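Local coordinates for Two-component system response regulator/GGDEF domain protein (Aeromonas salmonicida, PDB 3LUF) that probably makes cyclic di-GMP from two GTP molecules through a GGDEF domain that lies outside this fragment of two response regulator receiver domains, at residues 77-82 and 95-100; 8-13 and 56-61; 18-23 and 107-112; 49-54 and 114-119. All blocks are in the same frame, centred on the assembly; numbering follows the deposited sequence. Where two conformers were deposited one is given.

Contact 1: residues 77-82 and 95-100; sequences VVILTA and AGVLDY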
# COMPACT_ATOMS: atom_id res chain seq x y z
N VAL B 77 9.51 3.47 -23.22
CA VAL B 77 9.11 4.87 -23.30
C VAL B 77 8.02 5.18 -22.28
O VAL B 77 7.02 4.46 -22.17
CB VAL B 77 8.61 5.22 -24.71
CG1 VAL B 77 7.97 6.65 -24.77
CG2 VAL B 77 9.75 5.12 -25.73
N VAL B 78 8.24 6.25 -21.53
CA VAL B 78 7.20 6.86 -20.72
C VAL B 78 6.85 8.19 -21.35
O VAL B 78 7.73 9.01 -21.59
CB VAL B 78 7.71 7.06 -19.28
CG1 VAL B 78 6.80 8.03 -18.46
CG2 VAL B 78 7.89 5.67 -18.58
N ILE B 79 5.57 8.43 -21.63
CA ILE B 79 5.17 9.68 -22.28
C ILE B 79 5.06 10.83 -21.29
O ILE B 79 4.56 10.64 -20.19
CB ILE B 79 3.84 9.46 -23.07
CG1 ILE B 79 4.16 8.67 -24.37
CG2 ILE B 79 3.06 10.78 -23.31
CD1 ILE B 79 2.91 8.23 -25.13
N LEU B 80 5.52 12.02 -21.69
CA LEU B 80 5.27 13.26 -20.95
C LEU B 80 4.13 13.97 -21.64
O LEU B 80 4.23 14.26 -22.83
CB LEU B 80 6.49 14.18 -20.96
CG LEU B 80 7.82 13.66 -20.40
CD1 LEU B 80 8.97 14.61 -20.80
CD2 LEU B 80 7.76 13.59 -18.90
N THR B 81 3.07 14.25 -20.88
CA THR B 81 1.82 14.79 -21.46
C THR B 81 1.22 15.91 -20.61
O THR B 81 1.19 15.82 -19.40
CB THR B 81 0.80 13.68 -21.76
OG1 THR B 81 -0.34 14.24 -22.44
CG2 THR B 81 0.36 12.93 -20.51
N ALA B 82 0.78 16.97 -21.27
CA ALA B 82 0.17 18.09 -20.53
C ALA B 82 -1.30 17.81 -20.19
O ALA B 82 -1.88 18.45 -19.28
CB ALA B 82 0.34 19.41 -21.32
N ALA B 95 0.12 0.83 -28.08
CA ALA B 95 1.36 1.08 -28.80
C ALA B 95 2.62 0.62 -28.04
O ALA B 95 3.69 0.58 -28.61
CB ALA B 95 1.46 2.56 -29.17
N GLY B 96 2.47 0.24 -26.77
CA GLY B 96 3.61 -0.31 -26.04
C GLY B 96 4.34 0.64 -25.11
O GLY B 96 5.41 0.34 -24.61
N VAL B 97 3.72 1.78 -24.85
CA VAL B 97 4.25 2.74 -23.89
C VAL B 97 4.15 2.11 -22.48
O VAL B 97 3.17 1.43 -22.16
CB VAL B 97 3.42 4.01 -23.99
CG1 VAL B 97 3.73 4.97 -22.90
CG2 VAL B 97 3.62 4.68 -25.36
N LEU B 98 5.16 2.35 -21.66
CA LEU B 98 5.22 1.84 -20.30
C LEU B 98 4.21 2.51 -19.37
O LEU B 98 3.49 1.82 -18.61
CB LEU B 98 6.62 2.12 -19.77
CG LEU B 98 7.24 1.40 -18.60
CD1 LEU B 98 8.76 1.51 -18.71
CD2 LEU B 98 6.76 2.00 -17.28
N ASP B 99 4.18 3.84 -19.40
CA ASP B 99 3.36 4.65 -18.50
C ASP B 99 3.37 6.07 -19.06
O ASP B 99 4.01 6.33 -20.09
CB ASP B 99 3.96 4.56 -17.08
CG ASP B 99 2.99 5.00 -15.98
OD1 ASP B 99 1.82 5.35 -16.27
OD2 ASP B 99 3.43 4.98 -14.79
N TYR B 100 2.64 6.98 -18.42
CA TYR B 100 2.77 8.39 -18.76
C TYR B 100 2.91 9.22 -17.50
O TYR B 100 2.54 8.78 -16.40
CB TYR B 100 1.58 8.90 -19.60
CG TYR B 100 0.25 8.80 -18.90
CD1 TYR B 100 -0.31 9.91 -18.26
CD2 TYR B 100 -0.44 7.57 -18.86
CE1 TYR B 100 -1.54 9.79 -17.62
CE2 TYR B 100 -1.65 7.46 -18.21
CZ TYR B 100 -2.19 8.55 -17.59
OH TYR B 100 -3.40 8.40 -16.96
O HOH W 1 7.71 1.04 -23.37
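G96 is linked to V77 through a water that joins its carbonyl O to the V77 N; as G96 ends helix 86-94 in a Schellman motif, the water ties that helix end to the start of strand 77-81. V97 meets the strand with both of its methyl groups. CG1, anti to the backbone N (chi1 170°), lies 3.4 Å from the carbonyl O of V77, while CG2 packs 3.6 Å from CD1 of I79, the two side chains crossing at about a right angle. W92 and V67 border this apolar patch from helices 86-94 and 65-72. L98 then gives its N-H to V77 O at 2.9 Å, nearly in line with the carbonyl, and lays its CB against CG2 of V78 at 4.0 Å. D99 takes part chiefly through its backbone: its O accepts the N-H of I79 at 3.0 Å and also receives a CA-H...O contact from V78. Its carboxylate leads away from strand 77-81 to a salt bridge with K219 of the second subunit. Y100 rests its CB against I79, and CD1 of its ring stands 3.8 Å from CG2 of T81, whose hydroxyl bonds to D83 instead. The ring also makes a cation-pi contact with K219 of the second subunit. Two neighbouring parallel strands joined through helix 86-94 form a beta-alpha-beta unit, the last in the five-stranded sheet of this CheY-like receiver domain.

Contact 2: residues 8-13 and 56-61; sequences LIVEDS and LTLPDA. With MG (magnesium ion), chain G.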
# COMPACT_ATOMS: atom_id res chain seq x y z
N LEU B 8 16.99 8.76 -20.76
CA LEU B 8 16.94 9.70 -21.88
C LEU B 8 15.70 10.57 -21.65
O LEU B 8 14.61 10.07 -21.38
CB LEU B 8 16.77 8.90 -23.19
CG LEU B 8 16.56 9.80 -24.44
CD1 LEU B 8 17.82 10.61 -24.64
CD2 LEU B 8 16.23 8.96 -25.68
N ILE B 9 15.88 11.87 -21.84
CA ILE B 9 14.77 12.83 -21.78
C ILE B 9 14.75 13.56 -23.11
O ILE B 9 15.78 14.08 -23.53
CB ILE B 9 14.97 13.85 -20.61
CG1 ILE B 9 15.01 13.12 -19.26
CG2 ILE B 9 13.80 14.88 -20.58
CD1 ILE B 9 15.37 14.07 -18.10
N VAL B 10 13.60 13.54 -23.78
CA VAL B 10 13.46 14.36 -25.00
C VAL B 10 12.25 15.26 -24.79
O VAL B 10 11.10 14.80 -24.77
CB VAL B 10 13.28 13.47 -26.26
CG1 VAL B 10 13.39 14.33 -27.51
CG2 VAL B 10 14.31 12.31 -26.28
N GLU B 11 12.53 16.54 -24.59
CA GLU B 11 11.52 17.51 -24.18
C GLU B 11 12.00 18.91 -24.57
O GLU B 11 13.08 19.34 -24.18
CB GLU B 11 11.35 17.44 -22.64
CG GLU B 11 10.55 18.62 -22.04
CD GLU B 11 9.11 18.72 -22.57
OE1 GLU B 11 8.29 17.86 -22.22
OE2 GLU B 11 8.79 19.72 -23.27
N ASP B 12 11.21 19.62 -25.39
CA ASP B 12 11.66 20.92 -25.85
C ASP B 12 11.35 22.07 -24.90
O ASP B 12 11.89 23.14 -25.08
CB ASP B 12 11.15 21.25 -27.28
CG ASP B 12 9.62 21.28 -27.37
OD1 ASP B 12 8.96 20.48 -26.68
OD2 ASP B 12 9.05 22.07 -28.18
N SER B 13 10.48 21.88 -23.91
CA SER B 13 10.26 22.97 -22.94
C SER B 13 11.52 23.13 -22.10
O SER B 13 11.88 22.19 -21.36
CB SER B 13 9.08 22.66 -22.02
OG SER B 13 9.02 23.64 -20.98
N LEU B 56 5.40 14.56 -26.47
CA LEU B 56 4.63 14.39 -27.72
C LEU B 56 4.71 15.63 -28.61
O LEU B 56 4.42 15.54 -29.80
CB LEU B 56 3.17 14.00 -27.45
CG LEU B 56 2.92 12.88 -26.43
CD1 LEU B 56 1.43 12.73 -26.18
CD2 LEU B 56 3.50 11.57 -26.95
N THR B 57 5.09 16.78 -28.05
CA THR B 57 5.13 17.99 -28.85
C THR B 57 6.57 18.41 -29.15
O THR B 57 7.07 19.39 -28.59
CB THR B 57 4.38 19.14 -28.16
OG1 THR B 57 5.00 19.42 -26.87
CG2 THR B 57 2.93 18.78 -27.99
N LEU B 58 7.26 17.68 -30.02
CA LEU B 58 8.68 18.01 -30.26
C LEU B 58 8.81 18.78 -31.56
O LEU B 58 7.96 18.63 -32.44
CB LEU B 58 9.53 16.73 -30.30
CG LEU B 58 9.71 16.11 -28.90
CD1 LEU B 58 10.26 14.67 -29.07
CD2 LEU B 58 10.57 17.00 -27.98
N PRO B 59 9.87 19.60 -31.70
CA PRO B 59 9.95 20.42 -32.92
C PRO B 59 10.02 19.56 -34.18
O PRO B 59 9.49 19.93 -35.22
CB PRO B 59 11.27 21.14 -32.76
CG PRO B 59 11.49 21.27 -31.32
CD PRO B 59 10.86 20.01 -30.68
N ASP B 60 10.71 18.43 -34.08
CA ASP B 60 10.84 17.49 -35.20
C ASP B 60 9.95 16.23 -35.02
O ASP B 60 10.07 15.21 -35.76
CB ASP B 60 12.32 17.16 -35.44
CG ASP B 60 13.02 16.63 -34.19
OD1 ASP B 60 12.39 16.60 -33.11
OD2 ASP B 60 14.24 16.31 -34.30
N ALA B 61 8.99 16.33 -34.11
CA ALA B 61 7.99 15.29 -33.91
C ALA B 61 6.83 15.88 -33.12
O ALA B 61 6.67 15.59 -31.95
CB ALA B 61 8.60 14.03 -33.22
MG MG G . 6.98 19.97 -26.61
O HOH W 2 6.66 20.48 -24.64
O HOH W 3 6.57 21.93 -27.28
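D12 and T57 share a magnesium ion in the acidic pocket of a CheY-like receiver domain, at the C-terminal end of the parallel sheet. Here the loop after strand 6-10 faces the loop that follows D55, the residue predicted to be phosphorylated. Starting at CB, the side chain of D12 first touches P59, whose CD lies 3.6 Å away. CG is placed between the backbone N and the carbonyl carbon (chi1 60°), an orientation that carries the carboxylate across to the facing loop. Of its two oxygens, OD1 binds the magnesium at 2.0 Å, whereas OD2 stays outside the first shell and accepts a bond from a water that is itself a metal ligand. T57 holds the ion twice, through its carbonyl O and its OG1, each at 2.1 Å; D55 and two waters complete six ligands. The close approach of D12 OD1 to T57 O, 2.9 Å, brings together two acceptors and is explained by the metal between them. Beside the site, L58 of the loop packs against the end of strand 6-10: its CD1 lies 3.5 Å from CG1 of V10, the side chains nearly perpendicular, and its CD2 lies over the backbone N of D12. E11 belongs to the second shell. Its OE1 forms a salt bridge with K103, and its OE2 takes a bond from the other metal-bound water at 2.6 Å. With its anti lone pair, the same OE2 accepts the N-H of S13 at 2.8 Å.

Contact 3: residues 18-23 and 107-112; sequences RMLIQA and HSLQYA. Unlike the reference sequence in segment 18-23: M19 (reference Thr).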
# COMPACT_ATOMS: atom_id res chain seq x y z
N ARG B 18 14.47 21.22 -17.75
CA ARG B 18 15.34 21.55 -16.63
C ARG B 18 14.80 21.09 -15.25
O ARG B 18 15.59 20.63 -14.41
CB ARG B 18 15.75 23.02 -16.62
CG ARG B 18 16.68 23.33 -17.77
CD ARG B 18 17.21 24.68 -17.67
NE ARG B 18 18.10 24.91 -18.80
CZ ARG B 18 18.65 26.09 -19.06
NH1 ARG B 18 18.43 27.13 -18.27
NH2 ARG B 18 19.44 26.20 -20.12
N MSE B 19 13.49 21.18 -15.04
CA MSE B 19 12.87 20.62 -13.80
C MSE B 19 13.12 19.13 -13.65
O MSE B 19 13.44 18.64 -12.54
CB MSE B 19 11.36 20.84 -13.79
CG MSE B 19 10.97 22.24 -13.48
SE MSE B 19 9.00 22.41 -13.72
CE MSE B 19 9.04 24.12 -12.85
N LEU B 20 12.97 18.41 -14.76
CA LEU B 20 13.18 16.96 -14.76
C LEU B 20 14.64 16.62 -14.49
O LEU B 20 14.93 15.73 -13.69
CB LEU B 20 12.77 16.37 -16.09
CG LEU B 20 11.29 16.18 -16.31
CD1 LEU B 20 11.02 15.76 -17.75
CD2 LEU B 20 10.69 15.14 -15.28
N ILE B 21 15.55 17.32 -15.15
CA ILE B 21 16.99 17.08 -14.93
C ILE B 21 17.34 17.30 -13.47
O ILE B 21 17.91 16.41 -12.84
CB ILE B 21 17.87 17.95 -15.81
CG1 ILE B 21 17.70 17.54 -17.29
CG2 ILE B 21 19.34 17.87 -15.35
CD1 ILE B 21 18.25 18.58 -18.28
N GLN B 22 16.96 18.45 -12.92
CA GLN B 22 17.29 18.81 -11.54
C GLN B 22 16.75 17.78 -10.54
O GLN B 22 17.47 17.34 -9.64
CB GLN B 22 16.74 20.20 -11.21
CG GLN B 22 17.04 20.72 -9.80
CD GLN B 22 16.37 22.07 -9.57
OE1 GLN B 22 15.31 22.35 -10.14
NE2 GLN B 22 16.98 22.93 -8.75
N ALA B 23 15.48 17.41 -10.70
CA ALA B 23 14.83 16.47 -9.78
C ALA B 23 15.41 15.06 -9.90
O ALA B 23 15.68 14.40 -8.88
CB ALA B 23 13.35 16.46 -9.98
N HIS B 107 4.60 19.58 -9.32
CA HIS B 107 4.29 18.43 -8.47
C HIS B 107 3.81 17.19 -9.26
O HIS B 107 4.01 16.06 -8.82
CB HIS B 107 3.29 18.80 -7.34
CG HIS B 107 1.87 18.96 -7.81
ND1 HIS B 107 1.32 20.20 -8.08
CD2 HIS B 107 0.91 18.05 -8.10
CE1 HIS B 107 0.06 20.04 -8.46
NE2 HIS B 107 -0.21 18.75 -8.51
N SER B 108 3.21 17.38 -10.43
CA SER B 108 2.85 16.21 -11.22
C SER B 108 4.12 15.59 -11.85
O SER B 108 4.24 14.37 -11.96
CB SER B 108 1.73 16.50 -12.21
OG SER B 108 2.17 17.30 -13.28
N LEU B 109 5.07 16.43 -12.24
CA LEU B 109 6.36 15.94 -12.76
C LEU B 109 7.09 15.07 -11.78
O LEU B 109 7.81 14.17 -12.17
CB LEU B 109 7.29 17.11 -13.13
CG LEU B 109 7.09 17.78 -14.45
CD1 LEU B 109 8.14 18.94 -14.49
CD2 LEU B 109 7.22 16.79 -15.67
N GLN B 110 6.89 15.34 -10.49
CA GLN B 110 7.54 14.57 -9.46
C GLN B 110 7.23 13.07 -9.61
O GLN B 110 8.05 12.24 -9.25
CB GLN B 110 7.12 15.08 -8.08
CG GLN B 110 7.91 14.50 -6.94
CD GLN B 110 9.39 14.83 -7.00
OE1 GLN B 110 9.81 15.83 -7.60
NE2 GLN B 110 10.18 14.00 -6.37
N TYR B 111 6.06 12.72 -10.14
CA TYR B 111 5.74 11.31 -10.41
C TYR B 111 6.85 10.61 -11.24
O TYR B 111 7.20 9.44 -10.99
CB TYR B 111 4.38 11.17 -11.10
CG TYR B 111 3.95 9.76 -11.40
CD1 TYR B 111 3.27 8.99 -10.45
CD2 TYR B 111 4.23 9.19 -12.64
CE1 TYR B 111 2.87 7.65 -10.74
CE2 TYR B 111 3.85 7.89 -12.93
CZ TYR B 111 3.18 7.13 -11.99
OH TYR B 111 2.83 5.85 -12.34
N ALA B 112 7.37 11.31 -12.23
CA ALA B 112 8.40 10.73 -13.12
C ALA B 112 9.67 10.35 -12.33
O ALA B 112 10.36 9.35 -12.63
CB ALA B 112 8.70 11.74 -14.24
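L20 and L109 bring their CA atoms to 7.2 Å where segments 18-23 and 107-112 of helices 14-27 and 106-122 cross at -53°, their axes 9.9 Å apart. In the receiver fold these are the first and last helices, and they lie side by side on one face of the central parallel sheet. L109 has the largest share of the contact, dividing its two methyls between neighbouring residues of the other helix. Its CG stands anti to the carbonyl carbon (chi1 -82°), which sends the branch toward helix 14-27. CD1 meets the selenium of M19, a selenomethionine that differs from the threonine of the reference sequence, at 3.7 Å, and lies almost as near to the CB of that residue. CD2 turns instead to L20 and packs 3.9 Å from its CD2. Both M19 and L20 cross L109 at about a right angle, so the leucine is held from two neighbouring positions. Beside the leucines lies a polar group: Q110 points its CB away from helix 14-27, but its bent chain returns, and NE2 bonds to Q27 farther along that helix while OE1 bonds to R106. Helix 106-122 also faces the second subunit, with S108 and Y111 packing against K219 of that chain. Toward the sheet, A112 rests against V101 of strand 99-102. One methyl of L20 thus serves two partners a turn apart, since its CD2, besides touching L109, sits 4.1 Å from the CB of A112.

Contact 4: residues 49-54 and 114-119; sequences YVVALV and GLVHRL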
# COMPACT_ATOMS: atom_id res chain seq x y z
N TYR B 49 19.95 2.56 -22.15
CA TYR B 49 18.96 3.32 -21.33
C TYR B 49 17.94 2.48 -20.64
O TYR B 49 17.37 1.56 -21.23
CB TYR B 49 18.25 4.38 -22.18
CG TYR B 49 19.20 5.38 -22.74
CD1 TYR B 49 19.52 6.56 -22.04
CD2 TYR B 49 19.82 5.15 -23.97
CE1 TYR B 49 20.40 7.49 -22.56
CE2 TYR B 49 20.73 6.07 -24.49
CZ TYR B 49 21.00 7.24 -23.80
OH TYR B 49 21.88 8.14 -24.33
N VAL B 50 17.71 2.80 -19.38
CA VAL B 50 16.62 2.20 -18.61
C VAL B 50 15.25 2.52 -19.24
O VAL B 50 14.38 1.64 -19.40
CB VAL B 50 16.65 2.71 -17.15
CG1 VAL B 50 15.53 2.10 -16.34
CG2 VAL B 50 17.99 2.38 -16.49
N VAL B 51 15.08 3.80 -19.61
CA VAL B 51 13.79 4.29 -20.09
C VAL B 51 14.04 5.65 -20.69
O VAL B 51 15.04 6.31 -20.37
CB VAL B 51 12.80 4.43 -18.88
CG1 VAL B 51 13.36 5.47 -17.89
CG2 VAL B 51 11.33 4.70 -19.31
N ALA B 52 13.13 6.07 -21.56
CA ALA B 52 13.14 7.44 -22.10
C ALA B 52 11.87 8.16 -21.67
O ALA B 52 10.80 7.58 -21.75
CB ALA B 52 13.19 7.36 -23.63
N LEU B 53 11.99 9.43 -21.25
CA LEU B 53 10.80 10.26 -20.97
C LEU B 53 10.64 11.10 -22.22
O LEU B 53 11.56 11.84 -22.57
CB LEU B 53 11.04 11.16 -19.78
CG LEU B 53 11.38 10.37 -18.51
CD1 LEU B 53 11.59 11.37 -17.36
CD2 LEU B 53 10.26 9.40 -18.17
N VAL B 54 9.52 10.93 -22.90
CA VAL B 54 9.33 11.43 -24.26
C VAL B 54 8.14 12.38 -24.36
O VAL B 54 6.98 11.97 -24.16
CB VAL B 54 9.18 10.27 -25.29
CG1 VAL B 54 9.08 10.81 -26.76
CG2 VAL B 54 10.37 9.29 -25.17
N GLY B 114 10.02 9.38 -8.98
CA GLY B 114 9.81 8.13 -8.28
C GLY B 114 9.73 6.97 -9.23
O GLY B 114 10.23 5.91 -8.94
N LEU B 115 9.13 7.19 -10.40
CA LEU B 115 8.98 6.12 -11.39
C LEU B 115 10.33 5.66 -11.90
O LEU B 115 10.60 4.46 -11.93
CB LEU B 115 8.16 6.61 -12.57
CG LEU B 115 7.96 5.64 -13.73
CD1 LEU B 115 7.37 4.32 -13.30
CD2 LEU B 115 7.07 6.29 -14.79
N VAL B 116 11.17 6.60 -12.32
CA VAL B 116 12.44 6.17 -12.97
C VAL B 116 13.39 5.52 -11.97
O VAL B 116 14.17 4.62 -12.31
CB VAL B 116 13.15 7.30 -13.78
CG1 VAL B 116 12.20 7.75 -14.94
CG2 VAL B 116 13.60 8.47 -12.88
N HIS B 117 13.31 5.98 -10.73
CA HIS B 117 14.07 5.37 -9.64
C HIS B 117 13.61 3.92 -9.44
O HIS B 117 14.41 2.99 -9.34
CB HIS B 117 13.94 6.25 -8.39
CG HIS B 117 14.59 5.70 -7.16
ND1 HIS B 117 15.96 5.69 -6.97
CD2 HIS B 117 14.05 5.23 -6.02
CE1 HIS B 117 16.23 5.22 -5.77
NE2 HIS B 117 15.09 4.93 -5.17
N ARG B 118 12.30 3.72 -9.40
CA ARG B 118 11.76 2.40 -9.30
C ARG B 118 12.11 1.54 -10.51
O ARG B 118 12.48 0.36 -10.37
CB ARG B 118 10.22 2.56 -9.18
CG ARG B 118 9.45 1.40 -8.74
CD ARG B 118 9.72 1.03 -7.27
NE ARG B 118 10.68 -0.06 -7.22
CZ ARG B 118 11.49 -0.30 -6.18
NH1 ARG B 118 12.29 -1.35 -6.21
NH2 ARG B 118 11.47 0.50 -5.10
N LEU B 119 11.98 2.09 -11.72
CA LEU B 119 12.30 1.28 -12.91
C LEU B 119 13.74 0.84 -12.91
O LEU B 119 14.03 -0.30 -13.25
CB LEU B 119 12.04 2.08 -14.22
CG LEU B 119 10.55 2.35 -14.48
CD1 LEU B 119 10.42 3.35 -15.67
CD2 LEU B 119 9.72 1.11 -14.76
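V50 stands at a corner of the chain and turns its side chain toward L119. Its CG1, anti to the backbone N (chi1 180°), lies 4.1 Å from the CB of L119 and about as far from the carbonyl carbon of that residue, so this methyl leans on the helix backbone as well as on the side chain. Past this corner the strand runs nearly antiparallel to helix segment 114-119, at 163° between their directions, with axes 10.3 Å apart. V51 straddles one turn of the helix. CG1, placed between its backbone N and carbonyl carbon (chi1 62°), meets CG1 of V116 at 3.9 Å, while CG2 is directed to CD1 of L119 at 4.0 Å; each pair of side chains crosses at about a right angle. A52 points to the other face of the sheet. L53 comes back to the helix side and reaches obliquely with CD2 to CG1 of V116, at 4.1 Å, so that one valine methyl lies against two residues of the strand. V78 of the adjacent strand 77-81 flanks V51 and L53, and R118, on a different side of the helix, forms a salt bridge with E247 from helix 232-248 of the second receiver domain. This row of branched apolar side chains between the central strand and the last helix forms part of one of the two hydrophobic layers that flank the sheet in the alpha/beta/alpha sandwich of the receiver fold.

All four contacts build the first receiver domain, their centres 11 to 16 Å apart. Contacts 1, 2 and 4 share its parallel sheet, in which strands 6-10, 49-55 and 77-81 are neighbours and strand 99-102 forms an edge. Contacts 3 and 4 both use helix 106-122, some 12 Å apart. Along the chain contact 2 closes before contact 1 opens, whereas contact 3 crosses both contacts 2 and 4 and spans contact 1. The metal site of contact 2 thus lies on the same sheet as the edge strand of contact 1. That strand is joined to helix 106-122 by a probable hydrogen bond between Y111 of contact 3 and D99, and contacts 1 and 3 both touch the second subunit.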